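Local atomic coordinates of stress response kinase A (Escherichia coli, PDB entry 1ZYL), a protein that phosphorylates itself and other proteins on serine and threonine, using ATP and magnesium, and probably suppresses the effects of oxidative stress in the cell. Residues L75-P83 against Y128-Q139; P107-E115 against A204-M214. All coordinates share one frame; numbering follows the deposited sequence.

Contact 1: L75-P83 against Y128-Q139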
loop_
_atom_site.group_PDB
_atom_site.type_symbol
_atom_site.label_atom_id
_atom_site.label_comp_id
_atom_site.label_asym_id
_atom_site.label_seq_id
_atom_site.Cartn_x
_atom_site.Cartn_y
_atom_site.Cartn_z
ATOM N N LEU A 75 -12.912 7.497 -8.450
ATOM C CA LEU A 75 -14.117 7.835 -9.192
ATOM C C LEU A 75 -13.891 7.729 -10.693
ATOM O O LEU A 75 -14.721 7.172 -11.407
ATOM C CB LEU A 75 -14.576 9.248 -8.838
ATOM C CG LEU A 75 -16.088 9.467 -8.908
ATOM C CD1 LEU A 75 -16.713 9.039 -7.578
ATOM C CD2 LEU A 75 -16.393 10.936 -9.199
ATOM N N GLN A 76 -12.771 8.266 -11.173
ATOM C CA GLN A 76 -12.444 8.210 -12.596
ATOM C C GLN A 76 -12.231 6.763 -13.026
ATOM O O GLN A 76 -12.711 6.333 -14.076
ATOM C CB GLN A 76 -11.184 9.029 -12.889
ATOM C CG GLN A 76 -10.619 8.823 -14.291
ATOM C CD GLN A 76 -9.572 9.860 -14.674
ATOM O OE1 GLN A 76 -8.833 10.366 -13.823
ATOM N NE2 GLN A 76 -9.493 10.168 -15.962
ATOM N N LEU A 77 -11.510 6.017 -12.201
ATOM C CA LEU A 77 -11.226 4.617 -12.473
ATOM C C LEU A 77 -12.532 3.836 -12.693
ATOM O O LEU A 77 -12.597 2.934 -13.534
ATOM C CB LEU A 77 -10.440 4.031 -11.297
ATOM C CG LEU A 77 -9.240 3.125 -11.581
ATOM C CD1 LEU A 77 -8.380 3.731 -12.667
ATOM C CD2 LEU A 77 -8.428 2.933 -10.299
ATOM N N VAL A 78 -13.566 4.182 -11.933
ATOM C CA VAL A 78 -14.856 3.514 -12.066
ATOM C C VAL A 78 -15.393 3.819 -13.460
ATOM O O VAL A 78 -15.870 2.926 -14.162
ATOM C CB VAL A 78 -15.869 4.027 -11.014
ATOM C CG1 VAL A 78 -17.155 3.243 -11.094
ATOM C CG2 VAL A 78 -15.286 3.905 -9.635
ATOM N N ASN A 79 -15.307 5.087 -13.852
ATOM C CA ASN A 79 -15.764 5.531 -15.166
ATOM C C ASN A 79 -15.194 4.682 -16.305
ATOM O O ASN A 79 -15.918 4.306 -17.225
ATOM C CB ASN A 79 -15.368 6.992 -15.405
ATOM C CG ASN A 79 -16.564 7.924 -15.473
ATOM O OD1 ASN A 79 -17.052 8.412 -14.447
ATOM N ND2 ASN A 79 -17.051 8.168 -16.689
ATOM N N ASP A 80 -13.893 4.397 -16.241
ATOM C CA ASP A 80 -13.213 3.608 -17.265
ATOM C C ASP A 80 -13.334 2.108 -17.048
ATOM O O ASP A 80 -12.589 1.326 -17.633
ATOM C CB ASP A 80 -11.749 4.004 -17.324
ATOM C CG ASP A 80 -11.573 5.483 -17.521
ATOM O OD1 ASP A 80 -12.299 6.037 -18.367
ATOM O OD2 ASP A 80 -10.720 6.092 -16.843
ATOM N N GLU A 81 -14.276 1.724 -16.195
ATOM C CA GLU A 81 -14.563 0.327 -15.889
ATOM C C GLU A 81 -13.430 -0.489 -15.271
ATOM O O GLU A 81 -12.962 -1.470 -15.846
ATOM C CB GLU A 81 -15.090 -0.375 -17.146
ATOM C CG GLU A 81 -16.327 0.290 -17.740
ATOM C CD GLU A 81 -16.872 -0.447 -18.953
ATOM O OE1 GLU A 81 -16.103 -0.685 -19.912
ATOM O OE2 GLU A 81 -18.074 -0.785 -18.952
ATOM N N VAL A 82 -12.996 -0.076 -14.088
ATOM C CA VAL A 82 -11.952 -0.789 -13.370
ATOM C C VAL A 82 -12.516 -1.131 -11.989
ATOM O O VAL A 82 -12.979 -0.255 -11.257
ATOM C CB VAL A 82 -10.679 0.062 -13.247
ATOM C CG1 VAL A 82 -9.601 -0.715 -12.513
ATOM C CG2 VAL A 82 -10.191 0.451 -14.634
ATOM N N PRO A 83 -12.486 -2.422 -11.627
ATOM C CA PRO A 83 -12.970 -3.019 -10.376
ATOM C C PRO A 83 -12.506 -2.386 -9.066
ATOM O O PRO A 83 -11.629 -2.920 -8.394
ATOM C CB PRO A 83 -12.507 -4.472 -10.488
ATOM C CG PRO A 83 -12.441 -4.708 -11.945
ATOM C CD PRO A 83 -11.801 -3.442 -12.440
ATOM N N TYR A 128 -6.890 -6.106 -15.695
ATOM C CA TYR A 128 -7.551 -4.939 -15.121
ATOM C C TYR A 128 -6.511 -3.944 -14.645
ATOM O O TYR A 128 -6.737 -2.736 -14.660
ATOM C CB TYR A 128 -8.449 -5.350 -13.954
ATOM C CG TYR A 128 -9.857 -5.708 -14.373
ATOM C CD1 TYR A 128 -10.573 -6.707 -13.711
ATOM C CD2 TYR A 128 -10.483 -5.031 -15.422
ATOM C CE1 TYR A 128 -11.880 -7.023 -14.085
ATOM C CE2 TYR A 128 -11.785 -5.337 -15.801
ATOM C CZ TYR A 128 -12.479 -6.331 -15.130
ATOM O OH TYR A 128 -13.775 -6.620 -15.495
ATOM N N LEU A 129 -5.370 -4.466 -14.220
ATOM C CA LEU A 129 -4.266 -3.641 -13.752
ATOM C C LEU A 129 -3.756 -2.819 -14.944
ATOM O O LEU A 129 -3.246 -1.708 -14.793
ATOM C CB LEU A 129 -3.161 -4.551 -13.212
ATOM C CG LEU A 129 -2.541 -4.276 -11.840
ATOM C CD1 LEU A 129 -3.551 -3.628 -10.898
ATOM C CD2 LEU A 129 -2.039 -5.598 -11.265
ATOM N N GLY A 130 -3.914 -3.383 -16.137
ATOM C CA GLY A 130 -3.477 -2.707 -17.340
ATOM C C GLY A 130 -4.441 -1.597 -17.686
ATOM O O GLY A 130 -4.040 -0.555 -18.201
ATOM N N ARG A 131 -5.721 -1.817 -17.412
ATOM C CA ARG A 131 -6.704 -0.791 -17.694
ATOM C C ARG A 131 -6.614 0.271 -16.600
ATOM O O ARG A 131 -6.921 1.443 -16.835
ATOM C CB ARG A 131 -8.114 -1.379 -17.740
ATOM C CG ARG A 131 -9.173 -0.340 -18.116
ATOM C CD ARG A 131 -10.592 -0.892 -18.074
ATOM N NE ARG A 131 -10.852 -1.854 -19.141
ATOM C CZ ARG A 131 -12.015 -2.473 -19.317
ATOM N NH1 ARG A 131 -12.170 -3.330 -20.314
ATOM N NH2 ARG A 131 -13.024 -2.238 -18.491
ATOM N N MET A 132 -6.175 -0.140 -15.410
ATOM C CA MET A 132 -6.046 0.785 -14.290
ATOM C C MET A 132 -4.963 1.788 -14.604
ATOM O O MET A 132 -5.187 2.995 -14.541
ATOM C CB MET A 132 -5.685 0.053 -12.999
ATOM C CG MET A 132 -5.961 0.873 -11.739
ATOM S SD MET A 132 -5.002 0.358 -10.300
ATOM C CE MET A 132 -5.900 -1.064 -9.790
ATOM N N HIS A 133 -3.783 1.281 -14.948
ATOM C CA HIS A 133 -2.651 2.142 -15.284
ATOM C C HIS A 133 -2.921 2.959 -16.532
ATOM O O HIS A 133 -2.287 3.997 -16.745
ATOM C CB HIS A 133 -1.384 1.313 -15.469
ATOM C CG HIS A 133 -0.878 0.714 -14.198
ATOM N ND1 HIS A 133 0.367 0.140 -14.090
ATOM C CD2 HIS A 133 -1.450 0.607 -12.976
ATOM C CE1 HIS A 133 0.543 -0.295 -12.856
ATOM N NE2 HIS A 133 -0.545 -0.023 -12.159
ATOM N N GLN A 134 -3.861 2.483 -17.352
ATOM C CA GLN A 134 -4.247 3.189 -18.564
ATOM C C GLN A 134 -4.877 4.498 -18.105
ATOM O O GLN A 134 -4.590 5.565 -18.652
ATOM C CB GLN A 134 -5.269 2.379 -19.348
ATOM C CG GLN A 134 -5.600 2.956 -20.712
ATOM C CD GLN A 134 -6.684 2.175 -21.430
ATOM O OE1 GLN A 134 -6.882 2.337 -22.628
ATOM N NE2 GLN A 134 -7.397 1.332 -20.696
ATOM N N THR A 135 -5.733 4.400 -17.087
ATOM C CA THR A 135 -6.399 5.566 -16.504
ATOM C C THR A 135 -5.344 6.342 -15.746
ATOM O O THR A 135 -5.078 7.509 -16.020
ATOM C CB THR A 135 -7.473 5.164 -15.474
ATOM O OG1 THR A 135 -8.458 4.328 -16.096
ATOM C CG2 THR A 135 -8.147 6.390 -14.906
ATOM N N GLY A 136 -4.739 5.656 -14.787
ATOM C CA GLY A 136 -3.716 6.262 -13.963
ATOM C C GLY A 136 -2.682 7.072 -14.710
ATOM O O GLY A 136 -2.061 7.956 -14.126
ATOM N N ARG A 137 -2.472 6.795 -15.991
ATOM C CA ARG A 137 -1.471 7.574 -16.707
ATOM C C ARG A 137 -1.994 8.898 -17.258
ATOM O O ARG A 137 -1.202 9.760 -17.637
ATOM C CB ARG A 137 -0.819 6.752 -17.828
ATOM C CG ARG A 137 -1.761 6.081 -18.815
ATOM C CD ARG A 137 -0.956 5.522 -19.982
ATOM N NE ARG A 137 0.320 4.970 -19.532
ATOM C CZ ARG A 137 0.479 3.777 -18.962
ATOM N NH1 ARG A 137 -0.558 2.968 -18.769
ATOM N NH2 ARG A 137 1.684 3.406 -18.553
ATOM N N LYS A 138 -3.313 9.070 -17.277
ATOM C CA LYS A 138 -3.904 10.304 -17.784
ATOM C C LYS A 138 -3.365 11.587 -17.115
ATOM O O LYS A 138 -3.200 12.615 -17.775
ATOM C CB LYS A 138 -5.425 10.220 -17.677
ATOM C CG LYS A 138 -6.020 9.135 -18.587
ATOM C CD LYS A 138 -7.525 9.024 -18.432
ATOM C CE LYS A 138 -8.090 7.900 -19.279
ATOM N NZ LYS A 138 -9.565 7.742 -19.077
ATOM N N GLN A 139 -3.100 11.527 -15.814
ATOM C CA GLN A 139 -2.532 12.656 -15.076
ATOM C C GLN A 139 -1.904 12.159 -13.788
ATOM O O GLN A 139 -2.204 11.058 -13.336
ATOM C CB GLN A 139 -3.574 13.737 -14.777
ATOM C CG GLN A 139 -4.946 13.233 -14.431
ATOM C CD GLN A 139 -5.922 14.365 -14.198
ATOM O OE1 GLN A 139 -7.136 14.187 -14.318
ATOM N NE2 GLN A 139 -5.395 15.539 -13.853
#
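P83 sets its CG over one face of the Y128 ring, toward the rim and 3.4 Å from the ring centroid, a CH-pi contact, while its CD hangs over the CG side of the ring. One turn along the same helix, R131 reaches past V82. Its CG runs anti to the backbone N (chi1 -177°) and the chain then bends at chi3, which brings NH2 to the carbonyl O of E81 at 2.8 Å. That oxygen is met in its carbonyl plane, on a lone pair, though the N-H is bent to 142°. The E81 carboxylate is a long partner well out of the guanidinium plane, offering charge but no directed bond. D80 OD2 takes two donors from the same face of its carboxylate, both at 3.0 Å: T135 OG1 on the anti side and K138 NZ from above the plane, in a salt bridge. The two methyl branches of L77 lie across the side chains of M132 and T135, CD2 3.5 Å from M132 CG. Q76 slides past the T135 methyl, its OE1 bonded to R197. E81, at positive phi, is the C-prime residue of the Schellman motif that ends helix 64-79. The axes of 75-79 and 128-136 cross at 122°, 9.7 Å apart. Here, in the kinase-like APH fold, the end of helix 64-79, beside the five-stranded N-lobe sheet, meets helix 119-136 of the C-terminal lobe. Strand 213-215 lies alongside: F215 touches Y128, L129 and M132 and bonds through its backbone to P83, while F255 makes a cation-pi contact with R131.

Contact 2: P107-E115 against A204-M214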
loop_
_atom_site.group_PDB
_atom_site.type_symbol
_atom_site.label_atom_id
_atom_site.label_comp_id
_atom_site.label_asym_id
_atom_site.label_seq_id
_atom_site.Cartn_x
_atom_site.Cartn_y
_atom_site.Cartn_z
ATOM N N PRO A 107 -19.240 1.647 -0.755
ATOM C CA PRO A 107 -20.192 0.553 -0.953
ATOM C C PRO A 107 -19.538 -0.771 -0.587
ATOM O O PRO A 107 -18.680 -1.255 -1.319
ATOM C CB PRO A 107 -20.494 0.625 -2.446
ATOM C CG PRO A 107 -20.272 2.068 -2.779
ATOM C CD PRO A 107 -19.030 2.393 -2.009
ATOM N N SER A 108 -19.927 -1.355 0.542
ATOM C CA SER A 108 -19.343 -2.631 0.941
ATOM C C SER A 108 -19.366 -3.552 -0.272
ATOM O O SER A 108 -20.430 -3.930 -0.769
ATOM C CB SER A 108 -20.125 -3.255 2.095
ATOM O OG SER A 108 -19.546 -4.488 2.480
ATOM N N VAL A 109 -18.174 -3.894 -0.746
ATOM C CA VAL A 109 -18.006 -4.737 -1.921
ATOM C C VAL A 109 -18.354 -6.214 -1.718
ATOM O O VAL A 109 -19.208 -6.751 -2.422
ATOM C CB VAL A 109 -16.553 -4.627 -2.449
ATOM C CG1 VAL A 109 -16.402 -5.405 -3.745
ATOM C CG2 VAL A 109 -16.187 -3.162 -2.655
ATOM N N GLY A 110 -17.697 -6.867 -0.763
ATOM C CA GLY A 110 -17.959 -8.277 -0.524
ATOM C C GLY A 110 -17.108 -9.131 -1.446
ATOM O O GLY A 110 -16.294 -8.598 -2.197
ATOM N N GLY A 111 -17.283 -10.449 -1.397
ATOM C CA GLY A 111 -16.497 -11.320 -2.257
ATOM C C GLY A 111 -15.509 -12.215 -1.522
ATOM O O GLY A 111 -15.209 -11.993 -0.348
ATOM N N ARG A 112 -14.991 -13.225 -2.219
ATOM C CA ARG A 112 -14.045 -14.162 -1.623
ATOM C C ARG A 112 -12.594 -13.701 -1.663
ATOM O O ARG A 112 -12.276 -12.604 -2.122
ATOM C CB ARG A 112 -14.143 -15.537 -2.302
ATOM C CG ARG A 112 -15.338 -16.385 -1.879
ATOM C CD ARG A 112 -16.655 -15.835 -2.410
ATOM N NE ARG A 112 -16.742 -15.925 -3.865
ATOM C CZ ARG A 112 -17.767 -15.482 -4.584
ATOM N NH1 ARG A 112 -18.805 -14.912 -3.984
ATOM N NH2 ARG A 112 -17.754 -15.606 -5.905
ATOM N N GLN A 113 -11.718 -14.576 -1.180
ATOM C CA GLN A 113 -10.286 -14.318 -1.126
ATOM C C GLN A 113 -9.617 -14.629 -2.461
ATOM O O GLN A 113 -9.706 -15.746 -2.966
ATOM C CB GLN A 113 -9.656 -15.166 -0.014
ATOM C CG GLN A 113 -10.143 -14.810 1.392
ATOM C CD GLN A 113 -10.773 -15.985 2.138
ATOM O OE1 GLN A 113 -11.845 -16.488 1.762
ATOM N NE2 GLN A 113 -10.110 -16.426 3.204
ATOM N N PHE A 114 -8.949 -13.631 -3.029
ATOM C CA PHE A 114 -8.260 -13.795 -4.304
ATOM C C PHE A 114 -7.135 -14.812 -4.184
ATOM O O PHE A 114 -6.322 -14.744 -3.260
ATOM C CB PHE A 114 -7.713 -12.444 -4.793
ATOM C CG PHE A 114 -6.680 -12.559 -5.886
ATOM C CD1 PHE A 114 -5.330 -12.721 -5.574
ATOM C CD2 PHE A 114 -7.059 -12.536 -7.226
ATOM C CE1 PHE A 114 -4.379 -12.862 -6.584
ATOM C CE2 PHE A 114 -6.111 -12.679 -8.242
ATOM C CZ PHE A 114 -4.773 -12.841 -7.925
ATOM N N GLU A 115 -7.098 -15.744 -5.134
ATOM C CA GLU A 115 -6.097 -16.805 -5.161
ATOM C C GLU A 115 -4.977 -16.538 -6.170
ATOM O O GLU A 115 -5.148 -16.742 -7.371
ATOM C CB GLU A 115 -6.780 -18.130 -5.492
ATOM C CG GLU A 115 -8.002 -18.413 -4.636
ATOM C CD GLU A 115 -8.778 -19.623 -5.116
ATOM O OE1 GLU A 115 -9.800 -19.967 -4.484
ATOM O OE2 GLU A 115 -8.366 -20.229 -6.129
ATOM N N ALA A 204 -1.901 -9.530 -3.261
ATOM C CA ALA A 204 -3.037 -10.380 -2.939
ATOM C C ALA A 204 -3.962 -9.825 -1.853
ATOM O O ALA A 204 -5.173 -9.710 -2.047
ATOM C CB ALA A 204 -2.540 -11.756 -2.539
ATOM N N GLY A 205 -3.391 -9.474 -0.711
ATOM C CA GLY A 205 -4.206 -8.965 0.377
ATOM C C GLY A 205 -5.284 -7.948 0.041
ATOM O O GLY A 205 -6.414 -8.065 0.515
ATOM N N ASN A 206 -4.938 -6.950 -0.766
ATOM C CA ASN A 206 -5.881 -5.901 -1.134
ATOM C C ASN A 206 -6.660 -6.190 -2.410
ATOM O O ASN A 206 -7.094 -5.275 -3.106
ATOM C CB ASN A 206 -5.155 -4.564 -1.285
ATOM C CG ASN A 206 -4.556 -4.083 0.009
ATOM O OD1 ASN A 206 -5.255 -3.959 1.012
ATOM N ND2 ASN A 206 -3.255 -3.804 -0.000
ATOM N N ILE A 207 -6.838 -7.458 -2.726
ATOM C CA ILE A 207 -7.594 -7.786 -3.913
ATOM C C ILE A 207 -8.609 -8.889 -3.553
ATOM O O ILE A 207 -8.273 -9.876 -2.897
ATOM C CB ILE A 207 -6.625 -8.179 -5.084
ATOM C CG1 ILE A 207 -7.370 -8.212 -6.407
ATOM C CG2 ILE A 207 -6.008 -9.529 -4.835
ATOM C CD1 ILE A 207 -8.330 -9.362 -6.546
ATOM N N LEU A 208 -9.862 -8.676 -3.950
ATOM C CA LEU A 208 -10.951 -9.614 -3.683
ATOM C C LEU A 208 -11.475 -10.224 -4.975
ATOM O O LEU A 208 -11.280 -9.669 -6.058
ATOM C CB LEU A 208 -12.101 -8.893 -2.992
ATOM C CG LEU A 208 -11.838 -8.423 -1.573
ATOM C CD1 LEU A 208 -12.851 -7.363 -1.213
ATOM C CD2 LEU A 208 -11.907 -9.604 -0.624
ATOM N N TRP A 209 -12.171 -11.347 -4.862
ATOM C CA TRP A 209 -12.690 -11.999 -6.051
ATOM C C TRP A 209 -14.097 -12.566 -5.925
ATOM O O TRP A 209 -14.358 -13.476 -5.139
ATOM C CB TRP A 209 -11.720 -13.104 -6.489
ATOM C CG TRP A 209 -12.151 -13.864 -7.704
ATOM C CD1 TRP A 209 -13.145 -14.793 -7.780
ATOM C CD2 TRP A 209 -11.615 -13.741 -9.024
ATOM N NE1 TRP A 209 -13.264 -15.257 -9.064
ATOM C CE2 TRP A 209 -12.337 -14.629 -9.851
ATOM C CE3 TRP A 209 -10.592 -12.968 -9.592
ATOM C CZ2 TRP A 209 -12.073 -14.767 -11.214
ATOM C CZ3 TRP A 209 -10.328 -13.104 -10.945
ATOM C CH2 TRP A 209 -11.067 -13.998 -11.742
ATOM N N ARG A 210 -15.002 -11.997 -6.711
ATOM C CA ARG A 210 -16.386 -12.438 -6.780
ATOM C C ARG A 210 -16.598 -12.419 -8.289
ATOM O O ARG A 210 -17.060 -11.422 -8.852
ATOM C CB ARG A 210 -17.324 -11.441 -6.103
ATOM C CG ARG A 210 -18.564 -12.091 -5.491
ATOM C CD ARG A 210 -19.800 -11.185 -5.514
ATOM N NE ARG A 210 -19.569 -9.849 -4.967
ATOM C CZ ARG A 210 -19.015 -8.843 -5.640
ATOM N NH1 ARG A 210 -18.847 -7.664 -5.055
ATOM N NH2 ARG A 210 -18.631 -9.008 -6.900
ATOM N N ASP A 211 -16.226 -13.525 -8.935
ATOM C CA ASP A 211 -16.299 -13.646 -10.387
ATOM C C ASP A 211 -15.762 -12.365 -11.026
ATOM O O ASP A 211 -16.487 -11.578 -11.647
ATOM C CB ASP A 211 -17.725 -13.968 -10.829
ATOM C CG ASP A 211 -18.067 -15.434 -10.626
ATOM O OD1 ASP A 211 -17.463 -16.284 -11.315
ATOM O OD2 ASP A 211 -18.923 -15.743 -9.773
ATOM N N GLY A 212 -14.455 -12.190 -10.837
ATOM C CA GLY A 212 -13.735 -11.036 -11.336
ATOM C C GLY A 212 -12.912 -10.445 -10.205
ATOM O O GLY A 212 -13.272 -10.598 -9.036
ATOM N N PRO A 213 -11.780 -9.797 -10.509
ATOM C CA PRO A 213 -10.986 -9.217 -9.426
ATOM C C PRO A 213 -11.621 -7.905 -9.024
ATOM O O PRO A 213 -12.329 -7.284 -9.814
ATOM C CB PRO A 213 -9.619 -8.992 -10.067
ATOM C CG PRO A 213 -9.584 -9.977 -11.181
ATOM C CD PRO A 213 -10.982 -9.885 -11.740
ATOM N N MET A 214 -11.375 -7.493 -7.791
ATOM C CA MET A 214 -11.895 -6.230 -7.295
ATOM C C MET A 214 -10.825 -5.661 -6.394
ATOM O O MET A 214 -10.527 -6.238 -5.351
ATOM C CB MET A 214 -13.173 -6.439 -6.490
ATOM C CG MET A 214 -14.310 -7.033 -7.281
ATOM S SD MET A 214 -15.726 -7.280 -6.223
ATOM C CE MET A 214 -15.094 -8.550 -5.117
#
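F114 turns its CG away from the backbone N (chi1 164°), which swings the ring across I207. With I207 CG1 anti to its own N (chi1 -167°), CG2 falls between the backbone N and the carbonyl carbon and points at F114 CG, 3.3 Å away. The W209 ring comes at the edge of the phenyl group, CE3 being 4.3 Å from F114 CD2, and A204 CB adds a methyl near CD1. Replacing F114 by an alanine would probably open a gap beside I207 and leave W209 CE3 and the A204 methyl without their shared partner.

Ahead of the phenylalanine the chains pair as antiparallel strands, R112 and W209 forming the hydrogen-bonded pair, N of each to O of the other at 3.0 Å. The R112 side chain folds back through bends at chi2 and chi3, laying one guanidinium face over W209 O and R210 CA, and crosses R210 with the two guanidinium planes 83° apart. R210 NH1 reaches the carbonyl O of V109 at 2.8 Å; this oxygen lies in the guanidinium plane, yet the donor stands above the carbonyl plane. V109 CG1 and M214 SD meet tip to tip. The backbone angles of G111 call for glycine, since a CB would be jammed against the preceding carbonyl O.

As in protein kinases and their APH relatives, the hairpin of 207-209 and 213-215 runs from the catalytic loop with D201 and N206 to D217, roles inferred here. Strand 112-113 adds an outer strand, and helix 119-136 packs against the sheet, V125 touching F114 and P213 and Q121 touching W209.

The two contacts have centres about 17 Å apart and meet directly: P83 of contact 1 rests on the hairpin of contact 2, its CB 3.7 Å from M214 CA, and Y128 CD1 lies 3.8 Å from P213 CD. The segments alternate along the chain, and helix 119-136 follows strand 112-113; strand 213-215, part of contact 2, packs against contact 1. Contact 2 contains N206, inferred to bind magnesium, whose ND2 is held by the carbonyl O of D201, the inferred proton acceptor. The L208 side chain is about 9 Å from that of D217, another inferred magnesium ligand. From contact 1, the M132 side chain stands about 9 Å from that of N206 and about 10 Å from that of D201.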